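Local coordinates for TAF6 (Antonospora locustae, PDB 4ATG), which is a TFIID subunit whose HEAT-repeat C-terminal domain takes part in Taf6-Taf9 complex formation, and probably acts in transcription initiation, at residues 4-9 and 38-43; 109-114 and 153-158; 139-144 and 173-178. All blocks are in the same frame, centred on the assembly; numbering follows the deposited sequence.

Contact 1. Residues 4-9 and 38-43; sequences MLPKEL and LQQLVP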
ATOM      1  N   MET A   4      -1.867 -27.289   1.786  1.00 22.72           N
ATOM      2  CA  MET A   4      -2.404 -28.163   0.735  1.00 22.76           C
ATOM      3  C   MET A   4      -1.548 -28.158  -0.539  1.00 29.20           C
ATOM      4  O   MET A   4      -1.831 -28.912  -1.465  1.00 29.92           O
ATOM      5  CB  MET A   4      -3.825 -27.750   0.384  1.00 23.45           C
ATOM      6  CG  MET A   4      -4.819 -27.982   1.511  1.00 26.63           C
ATOM      7  SD  MET A   4      -6.198 -26.855   1.330  1.00 28.82           S
ATOM      8  CE  MET A   4      -7.019 -27.558  -0.154  1.00 26.32           C
ATOM      9  N   LEU A   5      -0.523 -27.310  -0.585  1.00 24.31           N
ATOM     10  CA  LEU A   5       0.355 -27.208  -1.747  1.00 23.37           C
ATOM     11  C   LEU A   5       1.207 -28.490  -1.874  1.00 25.94           C
ATOM     12  O   LEU A   5       1.524 -29.085  -0.845  1.00 24.20           O
ATOM     13  CB  LEU A   5       1.345 -26.038  -1.545  1.00 22.12           C
ATOM     14  CG  LEU A   5       0.784 -24.620  -1.631  1.00 25.90           C
ATOM     15  CD1 LEU A   5       1.738 -23.656  -0.970  1.00 25.19           C
ATOM     16  CD2 LEU A   5       0.495 -24.221  -3.072  1.00 27.40           C
ATOM     17  N   PRO A   6       1.712 -28.827  -3.093  1.00 23.58           N
ATOM     18  CA  PRO A   6       2.723 -29.895  -3.202  1.00 25.07           C
ATOM     19  C   PRO A   6       3.899 -29.520  -2.293  1.00 25.70           C
ATOM     20  O   PRO A   6       4.157 -28.319  -2.104  1.00 20.68           O
ATOM     21  CB  PRO A   6       3.165 -29.805  -4.672  1.00 27.70           C
ATOM     22  CG  PRO A   6       2.001 -29.169  -5.387  1.00 30.61           C
ATOM     23  CD  PRO A   6       1.480 -28.166  -4.398  1.00 25.43           C
ATOM     24  N   LYS A   7       4.539 -30.529  -1.676  1.00 24.37           N
ATOM     25  CA  LYS A   7       5.646 -30.416  -0.710  1.00 24.96           C
ATOM     26  C   LYS A   7       6.704 -29.379  -1.058  1.00 26.54           C
ATOM     27  O   LYS A   7       7.018 -28.538  -0.222  1.00 25.46           O
ATOM     28  CB  LYS A   7       6.293 -31.803  -0.473  1.00 29.13           C
ATOM     29  CG  LYS A   7       7.358 -31.835   0.616  1.00 44.00           C
ATOM     30  CD  LYS A   7       8.559 -32.677   0.152  1.00 59.70           C
ATOM     31  CE  LYS A   7       9.614 -32.900   1.208  1.00 67.71           C
ATOM     32  NZ  LYS A   7      10.987 -32.850   0.624  1.00 66.47           N
ATOM     33  N   GLU A   8       7.255 -29.437  -2.271  1.00 23.44           N
ATOM     34  CA  GLU A   8       8.315 -28.509  -2.715  1.00 23.72           C
ATOM     35  C   GLU A   8       7.855 -27.062  -2.769  1.00 24.24           C
ATOM     36  O   GLU A   8       8.650 -26.146  -2.530  1.00 20.38           O
ATOM     37  CB  GLU A   8       8.920 -28.941  -4.069  1.00 25.48           C
ATOM     38  CG  GLU A   8       7.991 -28.808  -5.267  1.00 32.58           C
ATOM     39  CD  GLU A   8       6.955 -29.899  -5.472  1.00 46.73           C
ATOM     40  OE1 GLU A   8       6.989 -30.933  -4.758  1.00 36.39           O
ATOM     41  OE2 GLU A   8       6.143 -29.741  -6.409  1.00 35.42           O
ATOM     42  N   LEU A   9       6.581 -26.847  -3.122  1.00 21.72           N
ATOM     43  CA  LEU A   9       6.049 -25.485  -3.179  1.00 20.67           C
ATOM     44  C   LEU A   9       5.818 -24.986  -1.777  1.00 20.07           C
ATOM     45  O   LEU A   9       6.123 -23.835  -1.525  1.00 18.04           O
ATOM     46  CB  LEU A   9       4.775 -25.366  -4.034  1.00 21.65           C
ATOM     47  CG  LEU A   9       4.901 -25.748  -5.515  1.00 29.07           C
ATOM     48  CD1 LEU A   9       3.573 -25.546  -6.246  1.00 30.78           C
ATOM     49  CD2 LEU A   9       5.989 -24.976  -6.195  1.00 32.97           C
ATOM     50  N   LEU A  38       5.647 -19.288  -9.750  1.00 17.85           N
ATOM     51  CA  LEU A  38       5.092 -18.903  -8.444  1.00 16.50           C
ATOM     52  C   LEU A  38       3.588 -18.672  -8.422  1.00 18.14           C
ATOM     53  O   LEU A  38       3.051 -18.405  -7.341  1.00 14.78           O
ATOM     54  CB  LEU A  38       5.754 -17.598  -7.932  1.00 16.13           C
ATOM     55  CG  LEU A  38       7.273 -17.553  -7.808  1.00 21.12           C
ATOM     56  CD1 LEU A  38       7.743 -16.116  -7.467  1.00 21.54           C
ATOM     57  CD2 LEU A  38       7.754 -18.544  -6.798  1.00 20.76           C
ATOM     58  N   GLN A  39       2.898 -18.710  -9.585  1.00 16.06           N
ATOM     59  CA  GLN A  39       1.468 -18.380  -9.609  1.00 14.45           C
ATOM     60  C   GLN A  39       0.631 -19.037  -8.488  1.00 18.67           C
ATOM     61  O   GLN A  39      -0.188 -18.361  -7.850  1.00 16.95           O
ATOM     62  CB  GLN A  39       0.839 -18.607 -10.998  1.00 16.63           C
ATOM     63  CG  GLN A  39      -0.578 -17.967 -11.120  1.00 20.07           C
ATOM     64  CD  GLN A  39      -0.565 -16.447 -11.117  1.00 19.58           C
ATOM     65  OE1 GLN A  39       0.473 -15.818 -11.312  1.00 18.47           O
ATOM     66  NE2 GLN A  39      -1.729 -15.819 -10.992  1.00 13.80           N
ATOM     67  N   GLN A  40       0.799 -20.345  -8.281  1.00 16.49           N
ATOM     68  CA  GLN A  40       0.030 -21.060  -7.244  1.00 17.66           C
ATOM     69  C   GLN A  40       0.266 -20.482  -5.840  1.00 20.27           C
ATOM     70  O   GLN A  40      -0.624 -20.539  -4.991  1.00 18.06           O
ATOM     71  CB  GLN A  40       0.403 -22.539  -7.228  1.00 20.02           C
ATOM     72  CG  GLN A  40      -0.557 -23.473  -7.928  1.00 34.88           C
ATOM     73  CD  GLN A  40      -0.153 -24.890  -7.570  1.00 41.80           C
ATOM     74  OE1 GLN A  40       0.840 -25.417  -8.064  1.00 34.06           O
ATOM     75  NE2 GLN A  40      -0.803 -25.466  -6.576  1.00 32.88           N
ATOM     76  N   LEU A  41       1.480 -19.948  -5.596  1.00 15.13           N
ATOM     77  CA  LEU A  41       1.851 -19.373  -4.302  1.00 14.60           C
ATOM     78  C   LEU A  41       1.353 -17.971  -4.087  1.00 16.75           C
ATOM     79  O   LEU A  41       1.230 -17.533  -2.945  1.00 15.75           O
ATOM     80  CB  LEU A  41       3.399 -19.373  -4.158  1.00 14.47           C
ATOM     81  CG  LEU A  41       4.054 -20.745  -4.095  1.00 19.12           C
ATOM     82  CD1 LEU A  41       5.539 -20.618  -3.765  1.00 19.36           C
ATOM     83  CD2 LEU A  41       3.450 -21.557  -3.031  1.00 21.18           C
ATOM     84  N   VAL A  42       1.159 -17.227  -5.177  1.00 13.91           N
ATOM     85  CA  VAL A  42       0.690 -15.828  -5.137  1.00 13.79           C
ATOM     86  C   VAL A  42      -0.432 -15.534  -4.111  1.00 18.09           C
ATOM     87  O   VAL A  42      -0.218 -14.683  -3.250  1.00 18.92           O
ATOM     88  CB  VAL A  42       0.426 -15.250  -6.560  1.00 16.42           C
ATOM     89  CG1 VAL A  42      -0.250 -13.875  -6.463  1.00 17.84           C
ATOM     90  CG2 VAL A  42       1.743 -15.123  -7.325  1.00 15.75           C
ATOM     91  N   PRO A  43      -1.611 -16.190  -4.141  1.00 16.87           N
ATOM     92  CA  PRO A  43      -2.645 -15.870  -3.135  1.00 17.82           C
ATOM     93  C   PRO A  43      -2.182 -16.083  -1.690  1.00 20.20           C
ATOM     94  O   PRO A  43      -2.592 -15.351  -0.792  1.00 19.76           O
ATOM     95  CB  PRO A  43      -3.796 -16.839  -3.489  1.00 19.91           C
ATOM     96  CG  PRO A  43      -3.180 -17.897  -4.313  1.00 24.34           C
ATOM     97  CD  PRO A  43      -2.112 -17.200  -5.097  1.00 19.69           C
TER

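Contact 2. Residues 109-114 and 153-158; sequences MSADIV and ALYCLS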
ATOM      1  N   MET A 109       5.959   5.197   1.327  1.00 16.44           N
ATOM      2  CA  MET A 109       6.420   4.073   0.502  0.50 14.12           C
ATOM      3  C   MET A 109       5.219   3.277  -0.002  1.00 17.85           C
ATOM      4  O   MET A 109       5.154   2.947  -1.181  1.00 17.28           O
ATOM      5  CB  MET A 109       7.344   3.150   1.305  0.50 15.39           C
ATOM      6  CG  MET A 109       7.865   1.999   0.493  0.50 16.57           C
ATOM      7  SD  MET A 109       8.698   0.800   1.545  0.50 18.25           S
ATOM      8  CE  MET A 109       9.248  -0.351   0.342  0.50 12.83           C
ATOM      9  N   SER A 110       4.272   2.973   0.906  1.00 15.17           N
ATOM     10  CA  SER A 110       3.059   2.238   0.520  0.50 13.74           C
ATOM     11  C   SER A 110       2.234   3.071  -0.454  1.00 17.63           C
ATOM     12  O   SER A 110       1.718   2.524  -1.418  1.00 15.09           O
ATOM     13  CB  SER A 110       2.212   1.888   1.732  0.50 14.84           C
ATOM     14  OG  SER A 110       1.081   1.148   1.292  0.50 13.66           O
ATOM     15  N   ALA A 111       2.128   4.416  -0.215  1.00 15.47           N
ATOM     16  CA  ALA A 111       1.366   5.328  -1.086  1.00 15.68           C
ATOM     17  C   ALA A 111       1.929   5.308  -2.516  1.00 17.37           C
ATOM     18  O   ALA A 111       1.158   5.364  -3.478  1.00 16.16           O
ATOM     19  CB  ALA A 111       1.405   6.756  -0.530  1.00 17.79           C
ATOM     20  N   ASP A 112       3.272   5.186  -2.655  1.00 15.59           N
ATOM     21  CA  ASP A 112       3.948   5.097  -3.946  1.00 14.78           C
ATOM     22  C   ASP A 112       3.501   3.853  -4.718  1.00 16.47           C
ATOM     23  O   ASP A 112       3.348   3.904  -5.947  1.00 14.87           O
ATOM     24  CB  ASP A 112       5.453   5.070  -3.751  1.00 15.92           C
ATOM     25  CG  ASP A 112       6.018   6.371  -3.202  1.00 23.75           C
ATOM     26  OD1 ASP A 112       5.351   7.428  -3.359  1.00 24.11           O
ATOM     27  OD2 ASP A 112       7.130   6.337  -2.628  1.00 24.16           O
ATOM     28  N   ILE A 113       3.282   2.739  -3.999  1.00 13.88           N
ATOM     29  CA  ILE A 113       2.830   1.494  -4.650  1.00 13.35           C
ATOM     30  C   ILE A 113       1.377   1.608  -5.013  1.00 16.92           C
ATOM     31  O   ILE A 113       0.985   1.165  -6.101  1.00 15.12           O
ATOM     32  CB  ILE A 113       3.183   0.212  -3.828  1.00 15.74           C
ATOM     33  CG1 ILE A 113       4.705   0.232  -3.426  1.00 15.02           C
ATOM     34  CG2 ILE A 113       2.853  -1.077  -4.662  1.00 16.48           C
ATOM     35  CD1 ILE A 113       5.714   0.398  -4.582  1.00 17.08           C
ATOM     36  N   VAL A 114       0.569   2.224  -4.144  1.00 13.56           N
ATOM     37  CA  VAL A 114      -0.847   2.477  -4.487  1.00 13.79           C
ATOM     38  C   VAL A 114      -0.906   3.306  -5.776  1.00 17.22           C
ATOM     39  O   VAL A 114      -1.762   3.049  -6.630  1.00 18.12           O
ATOM     40  CB  VAL A 114      -1.617   3.189  -3.351  1.00 17.65           C
ATOM     41  CG1 VAL A 114      -3.006   3.672  -3.811  1.00 17.90           C
ATOM     42  CG2 VAL A 114      -1.743   2.286  -2.132  1.00 16.93           C
ATOM     43  N   ALA A 153      -3.122   9.721   4.093  1.00 21.84           N
ATOM     44  CA  ALA A 153      -4.239   9.780   3.133  1.00 21.35           C
ATOM     45  C   ALA A 153      -4.066  10.938   2.147  1.00 24.34           C
ATOM     46  O   ALA A 153      -4.157  10.713   0.945  1.00 22.25           O
ATOM     47  CB  ALA A 153      -5.560   9.899   3.863  1.00 22.51           C
ATOM     48  N   LEU A 154      -3.751  12.152   2.647  1.00 20.61           N
ATOM     49  CA  LEU A 154      -3.525  13.313   1.780  1.00 20.18           C
ATOM     50  C   LEU A 154      -2.283  13.140   0.894  1.00 21.93           C
ATOM     51  O   LEU A 154      -2.339  13.469  -0.292  1.00 20.17           O
ATOM     52  CB  LEU A 154      -3.404  14.615   2.602  1.00 21.05           C
ATOM     53  CG  LEU A 154      -3.248  15.903   1.756  1.00 24.48           C
ATOM     54  CD1 LEU A 154      -4.402  16.074   0.739  1.00 23.63           C
ATOM     55  CD2 LEU A 154      -3.115  17.122   2.640  1.00 24.36           C
ATOM     56  N   TYR A 155      -1.175  12.627   1.457  1.00 19.78           N
ATOM     57  CA  TYR A 155       0.048  12.392   0.679  1.00 19.20           C
ATOM     58  C   TYR A 155      -0.264  11.494  -0.501  1.00 20.95           C
ATOM     59  O   TYR A 155       0.129  11.813  -1.617  1.00 19.82           O
ATOM     60  CB  TYR A 155       1.158  11.755   1.530  1.00 21.21           C
ATOM     61  CG  TYR A 155       2.421  11.560   0.726  1.00 24.09           C
ATOM     62  CD1 TYR A 155       3.295  12.620   0.502  1.00 27.65           C
ATOM     63  CD2 TYR A 155       2.704  10.338   0.120  1.00 24.45           C
ATOM     64  CE1 TYR A 155       4.428  12.467  -0.292  1.00 30.25           C
ATOM     65  CE2 TYR A 155       3.840  10.173  -0.681  1.00 25.79           C
ATOM     66  CZ  TYR A 155       4.698  11.243  -0.877  1.00 37.14           C
ATOM     67  OH  TYR A 155       5.828  11.108  -1.642  1.00 45.34           O
ATOM     68  N   CYS A 156      -0.993  10.387  -0.261  1.00 18.34           N
ATOM     69  CA  CYS A 156      -1.348   9.456  -1.335  1.00 18.26           C
ATOM     70  C   CYS A 156      -2.195  10.135  -2.409  1.00 22.36           C
ATOM     71  O   CYS A 156      -1.840  10.042  -3.581  1.00 22.22           O
ATOM     72  CB  CYS A 156      -2.028   8.205  -0.795  1.00 17.74           C
ATOM     73  SG  CYS A 156      -2.194   6.885  -2.019  1.00 20.57           S
ATOM     74  N   LEU A 157      -3.255  10.883  -2.006  1.00 17.92           N
ATOM     75  CA  LEU A 157      -4.077  11.629  -2.953  1.00 17.73           C
ATOM     76  C   LEU A 157      -3.233  12.582  -3.792  1.00 20.04           C
ATOM     77  O   LEU A 157      -3.410  12.665  -5.019  1.00 20.75           O
ATOM     78  CB  LEU A 157      -5.130  12.462  -2.202  1.00 18.26           C
ATOM     79  CG  LEU A 157      -6.355  11.681  -1.671  1.00 21.99           C
ATOM     80  CD1 LEU A 157      -7.198  12.556  -0.757  1.00 23.08           C
ATOM     81  CD2 LEU A 157      -7.241  11.178  -2.831  1.00 22.70           C
ATOM     82  N   SER A 158      -2.293  13.288  -3.129  1.00 15.73           N
ATOM     83  CA  SER A 158      -1.451  14.311  -3.755  1.00 17.16           C
ATOM     84  C   SER A 158      -0.573  13.796  -4.901  1.00 21.80           C
ATOM     85  O   SER A 158      -0.217  14.571  -5.797  1.00 20.48           O
ATOM     86  CB  SER A 158      -0.594  15.001  -2.699  1.00 20.24           C
ATOM     87  OG  SER A 158       0.613  14.308  -2.419  1.00 22.42           O
TER

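Contact 3. Residues 139-144 and 173-178; sequences VWMDPN and AEEYKR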
ATOM      1  N   VAL A 139     -10.601   9.195   4.997  1.00 25.23           N
ATOM      2  CA  VAL A 139      -9.621   9.243   6.084  1.00 24.58           C
ATOM      3  C   VAL A 139      -9.118  10.667   6.277  1.00 28.57           C
ATOM      4  O   VAL A 139      -9.111  11.160   7.408  1.00 28.49           O
ATOM      5  CB  VAL A 139      -8.473   8.218   5.873  1.00 28.29           C
ATOM      6  CG1 VAL A 139      -7.358   8.392   6.917  1.00 28.58           C
ATOM      7  CG2 VAL A 139      -9.009   6.780   5.889  1.00 28.43           C
ATOM      8  N   TRP A 140      -8.735  11.346   5.169  1.00 25.39           N
ATOM      9  CA  TRP A 140      -8.258  12.736   5.218  1.00 25.67           C
ATOM     10  C   TRP A 140      -9.302  13.656   5.882  1.00 32.16           C
ATOM     11  O   TRP A 140      -8.965  14.433   6.788  1.00 33.08           O
ATOM     12  CB  TRP A 140      -7.901  13.223   3.795  1.00 23.65           C
ATOM     13  CG  TRP A 140      -7.561  14.687   3.710  1.00 24.11           C
ATOM     14  CD1 TRP A 140      -6.863  15.423   4.626  1.00 27.54           C
ATOM     15  CD2 TRP A 140      -7.920  15.591   2.655  1.00 24.33           C
ATOM     16  NE1 TRP A 140      -6.769  16.731   4.210  1.00 27.65           N
ATOM     17  CE2 TRP A 140      -7.423  16.868   3.010  1.00 28.48           C
ATOM     18  CE3 TRP A 140      -8.630  15.453   1.443  1.00 25.22           C
ATOM     19  CZ2 TRP A 140      -7.609  17.999   2.201  1.00 27.68           C
ATOM     20  CZ3 TRP A 140      -8.826  16.581   0.651  1.00 26.77           C
ATOM     21  CH2 TRP A 140      -8.306  17.830   1.023  1.00 27.83           C
ATOM     22  N   MET A 141     -10.573  13.526   5.465  1.00 28.49           N
ATOM     23  CA  MET A 141     -11.670  14.365   5.939  1.00 27.95           C
ATOM     24  C   MET A 141     -12.372  13.920   7.232  1.00 36.00           C
ATOM     25  O   MET A 141     -13.331  14.564   7.640  1.00 38.52           O
ATOM     26  CB  MET A 141     -12.675  14.620   4.805  1.00 29.84           C
ATOM     27  CG  MET A 141     -12.089  15.365   3.603  1.00 32.09           C
ATOM     28  SD  MET A 141     -11.307  16.952   3.993  1.00 35.75           S
ATOM     29  CE  MET A 141     -12.758  17.928   4.480  1.00 34.65           C
ATOM     30  N   ASP A 142     -11.889  12.861   7.887  1.00 33.88           N
ATOM     31  CA  ASP A 142     -12.493  12.346   9.120  1.00 34.23           C
ATOM     32  C   ASP A 142     -11.914  13.046  10.352  1.00 40.67           C
ATOM     33  O   ASP A 142     -10.750  12.793  10.676  1.00 40.09           O
ATOM     34  CB  ASP A 142     -12.307  10.819   9.212  1.00 34.64           C
ATOM     35  CG  ASP A 142     -12.983  10.140  10.396  1.00 40.08           C
ATOM     36  OD1 ASP A 142     -13.462  10.863  11.305  1.00 40.09           O
ATOM     37  OD2 ASP A 142     -13.033   8.883  10.411  1.00 39.06           O
ATOM     38  N   PRO A 143     -12.721  13.849  11.110  1.00 40.65           N
ATOM     39  CA  PRO A 143     -12.169  14.533  12.302  1.00 41.98           C
ATOM     40  C   PRO A 143     -11.696  13.614  13.428  1.00 46.63           C
ATOM     41  O   PRO A 143     -10.920  14.061  14.267  1.00 47.90           O
ATOM     42  CB  PRO A 143     -13.300  15.467  12.750  1.00 45.56           C
ATOM     43  CG  PRO A 143     -14.250  15.541  11.592  1.00 49.55           C
ATOM     44  CD  PRO A 143     -14.133  14.222  10.889  1.00 43.18           C
ATOM     45  N   ASN A 144     -12.118  12.331  13.414  1.00 42.87           N
ATOM     46  CA  ASN A 144     -11.758  11.307  14.402  1.00 43.51           C
ATOM     47  C   ASN A 144     -10.433  10.620  14.092  1.00 45.70           C
ATOM     48  O   ASN A 144      -9.842   9.990  14.977  1.00 45.33           O
ATOM     49  CB  ASN A 144     -12.882  10.276  14.547  1.00 45.79           C
ATOM     50  CG  ASN A 144     -14.237  10.892  14.833  1.00 67.19           C
ATOM     51  OD1 ASN A 144     -14.384  11.755  15.697  1.00 54.07           O
ATOM     52  ND2 ASN A 144     -15.249  10.485  14.083  1.00 62.68           N
ATOM     53  N   ALA A 173     -10.073  21.370   0.495  1.00 30.15           N
ATOM     54  CA  ALA A 173      -9.007  22.043   1.241  1.00 30.18           C
ATOM     55  C   ALA A 173      -9.495  23.033   2.286  1.00 35.99           C
ATOM     56  O   ALA A 173      -9.045  22.974   3.431  1.00 35.48           O
ATOM     57  CB  ALA A 173      -8.038  22.734   0.288  1.00 30.60           C
ATOM     58  N   GLU A 174     -10.402  23.939   1.897  1.00 35.30           N
ATOM     59  CA  GLU A 174     -10.919  24.948   2.825  1.00 36.77           C
ATOM     60  C   GLU A 174     -11.718  24.334   3.989  1.00 38.96           C
ATOM     61  O   GLU A 174     -11.536  24.761   5.131  1.00 37.87           O
ATOM     62  CB  GLU A 174     -11.651  26.085   2.098  1.00 39.76           C
ATOM     63  CG  GLU A 174     -10.737  26.976   1.266  1.00 52.64           C
ATOM     64  CD  GLU A 174      -9.442  27.467   1.904  1.00 76.59           C
ATOM     65  OE1 GLU A 174      -9.494  28.047   3.013  1.00 57.49           O
ATOM     66  OE2 GLU A 174      -8.369  27.260   1.290  1.00 77.44           O
ATOM     67  N   GLU A 175     -12.512  23.269   3.724  1.00 35.83           N
ATOM     68  CA  GLU A 175     -13.252  22.568   4.779  1.00 35.71           C
ATOM     69  C   GLU A 175     -12.274  21.888   5.744  1.00 36.55           C
ATOM     70  O   GLU A 175     -12.465  21.975   6.954  1.00 36.72           O
ATOM     71  CB  GLU A 175     -14.262  21.559   4.204  1.00 36.87           C
ATOM     72  CG  GLU A 175     -15.078  20.830   5.269  1.00 39.23           C
ATOM     73  CD  GLU A 175     -16.064  19.765   4.828  1.00 61.33           C
ATOM     74  OE1 GLU A 175     -16.148  19.478   3.611  1.00 64.76           O
ATOM     75  OE2 GLU A 175     -16.739  19.194   5.715  1.00 54.45           O
ATOM     76  N   TYR A 176     -11.214  21.254   5.220  1.00 30.83           N
ATOM     77  CA  TYR A 176     -10.222  20.615   6.081  1.00 29.95           C
ATOM     78  C   TYR A 176      -9.597  21.643   7.039  1.00 34.07           C
ATOM     79  O   TYR A 176      -9.560  21.425   8.254  1.00 33.26           O
ATOM     80  CB  TYR A 176      -9.107  19.897   5.271  1.00 29.31           C
ATOM     81  CG  TYR A 176      -8.147  19.247   6.237  1.00 30.14           C
ATOM     82  CD1 TYR A 176      -8.440  18.012   6.810  1.00 30.88           C
ATOM     83  CD2 TYR A 176      -7.048  19.951   6.735  1.00 30.96           C
ATOM     84  CE1 TYR A 176      -7.628  17.462   7.795  1.00 32.78           C
ATOM     85  CE2 TYR A 176      -6.258  19.431   7.755  1.00 31.63           C
ATOM     86  CZ  TYR A 176      -6.571  18.200   8.303  1.00 35.17           C
ATOM     87  OH  TYR A 176      -5.790  17.672   9.299  1.00 35.91           O
ATOM     88  N   LYS A 177      -9.108  22.752   6.471  1.00 31.08           N
ATOM     89  CA  LYS A 177      -8.452  23.814   7.217  1.00 33.18           C
ATOM     90  C   LYS A 177      -9.345  24.407   8.287  1.00 41.08           C
ATOM     91  O   LYS A 177      -8.876  24.632   9.398  1.00 43.06           O
ATOM     92  CB  LYS A 177      -7.923  24.901   6.277  1.00 35.42           C
ATOM     93  CG  LYS A 177      -6.744  24.439   5.409  1.00 34.78           C
ATOM     94  CD  LYS A 177      -6.152  25.642   4.690  1.00 46.23           C
ATOM     95  CE  LYS A 177      -5.535  25.304   3.366  1.00 61.27           C
ATOM     96  NZ  LYS A 177      -5.373  26.519   2.525  1.00 75.79           N
ATOM     97  N   ARG A 178     -10.636  24.607   7.968  1.00 38.69           N
ATOM     98  CA  ARG A 178     -11.625  25.198   8.872  1.00 40.49           C
ATOM     99  C   ARG A 178     -12.052  24.274  10.011  1.00 44.89           C
ATOM    100  O   ARG A 178     -12.200  24.735  11.149  1.00 45.71           O
ATOM    101  CB  ARG A 178     -12.857  25.652   8.065  1.00 40.08           C
ATOM    102  CG  ARG A 178     -13.917  26.396   8.884  1.00 48.97           C
ATOM    103  CD  ARG A 178     -15.117  26.808   8.052  1.00 52.07           C
ATOM    104  NE  ARG A 178     -15.794  25.678   7.404  1.00 53.80           N
ATOM    105  CZ  ARG A 178     -16.682  24.883   7.994  1.00 60.06           C
ATOM    106  NH1 ARG A 178     -16.979  25.041   9.278  1.00 51.33           N
ATOM    107  NH2 ARG A 178     -17.258  23.906   7.313  1.00 47.20           N
TER

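Contact 1. Residues 4-9 and 38-43
Leu-5 and Leu-41 make the tightest apolar touch of this surface contact: Leu-5 CD1 lies 3.4 Å from Leu-41 CD2, closer than two methyls normally settle. The second methyl of Leu-5, CD2, is also near that atom, so the Leu-41 branch sits against the fork of Leu-5. Leu-9 adds to the same patch at longer range, with its CB 4.2 Å from Leu-41 CD2. Because Leu-41 has CG beside its own backbone N (chi1 -65°), its terminal methyls reach the other segment although its CB does not point straight there. Farther along helix 7-20, Tyr-12 and Phe-13 also touch Leu-41.

Both segments lead into helices of an all-helical HEAT-repeat domain, and the contact joins the start of helix 7-20 to the approach to helix 42-55. Pro-6 holds the N-cap position of the first, its O receiving a weak bond from Leu-9 N. On the opposing side Leu-38 O accepts from both Leu-41 N and Val-42 N, at 2.8 Å from the Leu-41 nitrogen, which fixes the turn carrying Gln-40 and Leu-41.

The amide contacts are of a different kind. Gln-40 reaches across with an extended chain, its first torsion far from staggered (chi1 -100°), and crosses Leu-9 at about a right angle. No hydrogen bond links the segments, and the amide of the exposed Gln-40 meets carbon instead: its OE1 is 3.3 Å from Leu-9 CD1, while NE2 lies 3.9 Å from Leu-5 CD2 and 4.2 Å from Pro-6 CD.

Contact 2. Residues 109-114 and 153-158
Ala-111 and Cys-156 bring the two helices together: their CB atoms are 3.7 Å apart and their CA atoms 4.9 Å apart, a close spacing that the small alanine and cysteine side chains permit. Cys-156 has SG anti to its N (chi1 -169°), which directs the sulfur to Val-114, 3.8 Å from that residue's CG1. All three residues are buried, and the sulfur also lies near the Ala-111 methyl. Leu-136 of helix 128-140 touches Cys-156, and Val-132 of the same helix touches Val-114, so the packed side runs on into the interior.

The axes of the two short segments approach to 9.2 Å and cross at -37° with their N-to-C directions broadly aligned. Such a pairing of helices that run the same way, with one intervening helix in the chain, is consistent with the layered build of a HEAT-repeat solenoid.

Toward solvent the fit is looser. Tyr-155 presents its ring edge to Ala-111, whose CB lies in the ring plane and 3.9 Å from CD2. Farther out, Asp-112 OD1 stands 4.1 Å from Tyr-155 OH, too long for a hydrogen bond, with the carboxylate and ring planes 60° apart.

Contact 3. Residues 139-144 and 173-178
Trp-140 and Tyr-176 form an offset stack, the indole five-membered ring and the phenol ring having centroids 4.6 Å apart and planes inclined at 23°. Trp-140 NE1 lies over one face of the tyrosine, 3.3 Å above its plane and displaced toward the rim. Met-141 SD serves both rings: it sits 3.8 Å from the indole plane, over its centre, and meets Tyr-176 at the edge, 83° off the ring normal, a Met-aromatic contact. Bends at chi2 and chi3 fold the methionine beneath the indole and carry CE onward to the helix, 3.7 Å from Tyr-176 N and 3.8 Å from Glu-175 CG.

Replacing Trp-140 by alanine takes away the indole, which would probably leave one face of Tyr-176 without its cover and the Met-141 thioether freer to turn.

The contact joins the end of helix 128-140 to helix 162-179. Beyond it, Asp-142 OD1 accepts from Asn-144 N at 2.9 Å in an Asx turn. Gln-150 bonds Asp-142 O through NE2 and Tyr-176 OH through OE1; Lys-182 N also bonds that hydroxyl. With no hydrogen bond directly between the segments, their direct cohesion is probably mostly dispersion between rings and sulfur, with Gln-150 as a polar link from outside.

Overall arrangement
The three contacts sample an all-helical HEAT-repeat domain from its N-terminal end onward. Contact 1 closes before either of the others opens; its centre is 31 Å from that of contact 2 and 44 Å from that of contact 3, which lies across the chain's centre. Contacts 2 and 3 alternate along the sequence, their centres about 17 Å apart, and they meet physically: Ala-153 CB packs 3.7 Å from Trp-140 N, and Leu-154 and Leu-157 touch the indole. Helix 147-160 thus packs on the end of helix 128-140, making contacts 2 and 3 continuous. Each contact spans 29 to 39 residues, so the elongated shape is built from successive local packings rather than end-to-end pairing.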